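Local coordinates for CheC, inhibitor of MCP methylation / FliN fusion protein (Thermotoga maritima, PDB 4HYN), which is a flagellar rotor protein of the CheC phosphatase family and probably dephosphorylates the chemotaxis response regulator CheY-P, at residues V165-E170 against S177-V182. Sequence-based numbering, arbitrary orientation.
Sequences VEFEME and SKFYQV
Phe167 and Phe179 sit opposite each other as a hydrogen-bonded pair at the middle of an antiparallel hairpin. Their ring planes lie 28° apart but are slid so far that they hardly overlap, with centroids 5.4 Å from each other. The side chains meet in part through a CH-pi contact, in which Phe167 CB sits over one face of the Phe179 ring, 3.9 Å from its centroid. Phe179 reaches this place because its CG stands between the backbone N and the carbonyl carbon (chi1 57°), which carries the ring across toward Phe167. On the same face, toward one end Gln181 CB meets the edge of the Phe167 ring at CE2, 3.9 Å away, and toward the other the selenium of Met169, a selenomethionine, approaches Phe179 CE2.

On the other face, Glu166 runs extended beside the Tyr180 ring, its CG 3.5 Å from CE1. The phenol oxygen OH of Tyr180 takes a hydrogen bond from Lys178 NZ at 3.1 Å, while the methylene CD of Lys178 lies against Glu166 OE1. A leucine in place of Tyr180 would probably leave the ammonium of Lys178 without this acceptor and the aliphatic part of Glu166 with less cover.

Six backbone hydrogen bonds, paired at Val165–Gln181, Phe167–Phe179 and Met169–Ser177, fix this register. Near the turn, a water joins Met169 O to Ser177 OG, 2.8 Å from the latter. Asn73 holds the amide oxygen of Gln181.

The hairpin lies inside the six-stranded antiparallel sheet, with strand 35-46 bonded along 165-170 and strand 71-78 bonded to Tyr180 and Val182. Its phenylalanine face packs on helix 6-30 through Met20, which touches both phenylalanine side chains, and on helix 79-89, where Leu81 meets Met169, Ser177 and Phe179.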
ATOM      1  N   VAL A 165      -1.080  -7.449  -1.883  1.00 12.98           N
ATOM      2  CA  VAL A 165      -2.163  -6.845  -2.644  1.00 13.66           C
ATOM      3  C   VAL A 165      -1.669  -5.965  -3.787  1.00 14.73           C
ATOM      4  O   VAL A 165      -0.822  -5.086  -3.590  1.00 14.03           O
ATOM      5  CB  VAL A 165      -3.063  -5.997  -1.722  1.00 14.86           C
ATOM      6  CG1 VAL A 165      -4.331  -5.591  -2.455  1.00 12.97           C
ATOM      7  CG2 VAL A 165      -3.380  -6.768  -0.423  1.00 12.14           C
ATOM      8  N   GLU A 166      -2.208  -6.202  -4.982  1.00 17.26           N
ATOM      9  CA  GLU A 166      -1.839  -5.426  -6.157  1.00 18.83           C
ATOM     10  C   GLU A 166      -2.849  -4.319  -6.452  1.00 20.01           C
ATOM     11  O   GLU A 166      -4.056  -4.561  -6.503  1.00 19.69           O
ATOM     12  CB  GLU A 166      -1.714  -6.324  -7.383  1.00 21.06           C
ATOM     13  CG  GLU A 166      -1.331  -5.566  -8.657  1.00 24.82           C
ATOM     14  CD  GLU A 166      -1.418  -6.408  -9.923  1.00 28.06           C
ATOM     15  OE1 GLU A 166      -1.590  -5.808 -11.004  1.00 29.43           O
ATOM     16  OE2 GLU A 166      -1.311  -7.656  -9.852  1.00 30.54           O
ATOM     17  N   PHE A 167      -2.346  -3.102  -6.641  1.00 20.22           N
ATOM     18  CA  PHE A 167      -3.195  -1.963  -6.965  1.00 20.26           C
ATOM     19  C   PHE A 167      -2.858  -1.434  -8.347  1.00 21.58           C
ATOM     20  O   PHE A 167      -1.691  -1.237  -8.671  1.00 22.80           O
ATOM     21  CB  PHE A 167      -3.002  -0.834  -5.953  1.00 19.46           C
ATOM     22  CG  PHE A 167      -3.620  -1.103  -4.623  1.00 18.86           C
ATOM     23  CD1 PHE A 167      -4.999  -1.046  -4.461  1.00 18.44           C
ATOM     24  CD2 PHE A 167      -2.824  -1.424  -3.523  1.00 19.36           C
ATOM     25  CE1 PHE A 167      -5.577  -1.304  -3.219  1.00 19.67           C
ATOM     26  CE2 PHE A 167      -3.391  -1.683  -2.281  1.00 17.67           C
ATOM     27  CZ  PHE A 167      -4.768  -1.623  -2.125  1.00 17.58           C
ATOM     28  N   GLU A 168      -3.874  -1.246  -9.180  1.00 23.18           N
ATOM     29  CA  GLU A 168      -3.643  -0.689 -10.503  1.00 24.63           C
ATOM     30  C   GLU A 168      -4.074   0.781 -10.449  1.00 23.61           C
ATOM     31  O   GLU A 168      -5.193   1.088 -10.036  1.00 21.20           O
ATOM     32  CB  GLU A 168      -4.431  -1.431 -11.581  1.00 27.75           C
ATOM     33  CG  GLU A 168      -3.952  -1.062 -12.977  1.00 36.13           C
ATOM     34  CD  GLU A 168      -4.884  -1.519 -14.074  1.00 41.24           C
ATOM     35  OE1 GLU A 168      -4.715  -2.661 -14.558  1.00 43.96           O
ATOM     36  OE2 GLU A 168      -5.771  -0.726 -14.468  1.00 44.13           O
HETATM   37  N   MSE A 169      -3.173   1.684 -10.822  1.00 22.78           N
HETATM   38  CA  MSE A 169      -3.481   3.106 -10.789  1.00 25.19           C
HETATM   39  C   MSE A 169      -3.486   3.767 -12.171  1.00 25.31           C
HETATM   40  O   MSE A 169      -2.566   3.591 -12.976  1.00 23.81           O
HETATM   41  CB  MSE A 169      -2.535   3.831  -9.825  1.00 26.83           C
HETATM   42  CG  MSE A 169      -2.843   5.306  -9.627  1.00 32.28           C
HETATM   43 SE   MSE A 169      -1.886   6.107  -8.119  1.00 42.04          SE
HETATM   44  CE  MSE A 169      -0.109   6.108  -8.868  1.00 33.78           C
ATOM     45  N   GLU A 170      -4.568   4.489 -12.445  1.00 25.66           N
ATOM     46  CA  GLU A 170      -4.740   5.193 -13.705  1.00 27.54           C
ATOM     47  C   GLU A 170      -4.816   6.685 -13.427  1.00 27.03           C
ATOM     48  O   GLU A 170      -5.721   7.148 -12.747  1.00 27.06           O
ATOM     49  CB  GLU A 170      -6.020   4.734 -14.415  1.00 30.01           C
ATOM     50  CG  GLU A 170      -5.976   3.295 -14.929  1.00 35.68           C
ATOM     51  CD  GLU A 170      -7.306   2.805 -15.514  1.00 40.80           C
ATOM     52  OE1 GLU A 170      -8.232   3.627 -15.721  1.00 43.25           O
ATOM     53  OE2 GLU A 170      -7.425   1.583 -15.770  1.00 42.37           O
ATOM     54  N   SER A 177      -0.151   2.296 -14.150  1.00 25.81           N
ATOM     55  CA  SER A 177       0.977   1.946 -13.309  1.00 25.62           C
ATOM     56  C   SER A 177       0.447   1.078 -12.175  1.00 23.99           C
ATOM     57  O   SER A 177      -0.761   0.950 -11.997  1.00 24.66           O
ATOM     58  CB  SER A 177       1.663   3.201 -12.762  1.00 26.52           C
ATOM     59  OG  SER A 177       0.804   3.927 -11.904  1.00 31.46           O
ATOM     60  N   LYS A 178       1.343   0.437 -11.443  1.00 22.32           N
ATOM     61  CA  LYS A 178       0.923  -0.402 -10.334  1.00 21.54           C
ATOM     62  C   LYS A 178       1.919  -0.411  -9.193  1.00 18.67           C
ATOM     63  O   LYS A 178       3.084  -0.066  -9.368  1.00 18.00           O
ATOM     64  CB  LYS A 178       0.648  -1.836 -10.800  1.00 22.40           C
ATOM     65  CG  LYS A 178       1.819  -2.544 -11.433  1.00 26.85           C
ATOM     66  CD  LYS A 178       1.461  -3.995 -11.760  1.00 31.34           C
ATOM     67  CE  LYS A 178       2.599  -4.706 -12.490  1.00 33.84           C
ATOM     68  NZ  LYS A 178       3.891  -4.614 -11.749  1.00 33.42           N
ATOM     69  N   PHE A 179       1.413  -0.719  -8.006  1.00 16.20           N
ATOM     70  CA  PHE A 179       2.227  -0.825  -6.806  1.00 14.81           C
ATOM     71  C   PHE A 179       1.644  -1.923  -5.927  1.00 14.47           C
ATOM     72  O   PHE A 179       0.548  -2.412  -6.182  1.00 14.45           O
ATOM     73  CB  PHE A 179       2.337   0.507  -6.050  1.00 11.05           C
ATOM     74  CG  PHE A 179       1.022   1.100  -5.640  1.00 10.49           C
ATOM     75  CD1 PHE A 179       0.532   0.916  -4.347  1.00  9.70           C
ATOM     76  CD2 PHE A 179       0.295   1.895  -6.528  1.00  9.76           C
ATOM     77  CE1 PHE A 179      -0.660   1.517  -3.943  1.00  9.87           C
ATOM     78  CE2 PHE A 179      -0.899   2.500  -6.132  1.00 10.51           C
ATOM     79  CZ  PHE A 179      -1.379   2.311  -4.833  1.00  8.60           C
ATOM     80  N   TYR A 180       2.378  -2.300  -4.888  1.00 15.30           N
ATOM     81  CA  TYR A 180       1.942  -3.369  -4.012  1.00 15.32           C
ATOM     82  C   TYR A 180       1.927  -3.027  -2.539  1.00 14.55           C
ATOM     83  O   TYR A 180       2.682  -2.180  -2.054  1.00 15.24           O
ATOM     84  CB  TYR A 180       2.809  -4.624  -4.231  1.00 17.42           C
ATOM     85  CG  TYR A 180       2.788  -5.141  -5.652  1.00 18.32           C
ATOM     86  CD1 TYR A 180       1.847  -6.089  -6.056  1.00 19.37           C
ATOM     87  CD2 TYR A 180       3.673  -4.641  -6.608  1.00 17.77           C
ATOM     88  CE1 TYR A 180       1.784  -6.522  -7.380  1.00 20.08           C
ATOM     89  CE2 TYR A 180       3.618  -5.063  -7.931  1.00 19.78           C
ATOM     90  CZ  TYR A 180       2.669  -6.004  -8.313  1.00 21.49           C
ATOM     91  OH  TYR A 180       2.605  -6.417  -9.630  1.00 23.48           O
ATOM     92  N   GLN A 181       1.041  -3.716  -1.839  1.00 12.83           N
ATOM     93  CA  GLN A 181       0.881  -3.568  -0.415  1.00 13.41           C
ATOM     94  C   GLN A 181       1.027  -4.961   0.183  1.00 11.22           C
ATOM     95  O   GLN A 181       0.604  -5.949  -0.420  1.00  9.87           O
ATOM     96  CB  GLN A 181      -0.509  -3.008  -0.082  1.00 16.16           C
ATOM     97  CG  GLN A 181      -0.943  -3.267   1.356  1.00 18.18           C
ATOM     98  CD  GLN A 181      -2.278  -2.640   1.695  1.00 21.90           C
ATOM     99  OE1 GLN A 181      -2.334  -1.578   2.312  1.00 25.51           O
ATOM    100  NE2 GLN A 181      -3.363  -3.305   1.316  1.00 23.46           N
ATOM    101  N   VAL A 182       1.713  -5.044   1.316  1.00  9.46           N
ATOM    102  CA  VAL A 182       1.866  -6.311   1.993  1.00  9.18           C
ATOM    103  C   VAL A 182       1.582  -6.138   3.487  1.00 10.45           C
ATOM    104  O   VAL A 182       2.106  -5.234   4.143  1.00 10.32           O
ATOM    105  CB  VAL A 182       3.216  -7.041   1.641  1.00  8.88           C
ATOM    106  CG1 VAL A 182       4.116  -6.158   0.817  1.00  7.22           C
ATOM    107  CG2 VAL A 182       3.917  -7.582   2.884  1.00  7.77           C
TER
HETATM  108  O   HOH W   1      -0.692   6.000 -13.157  1.00 25.77           O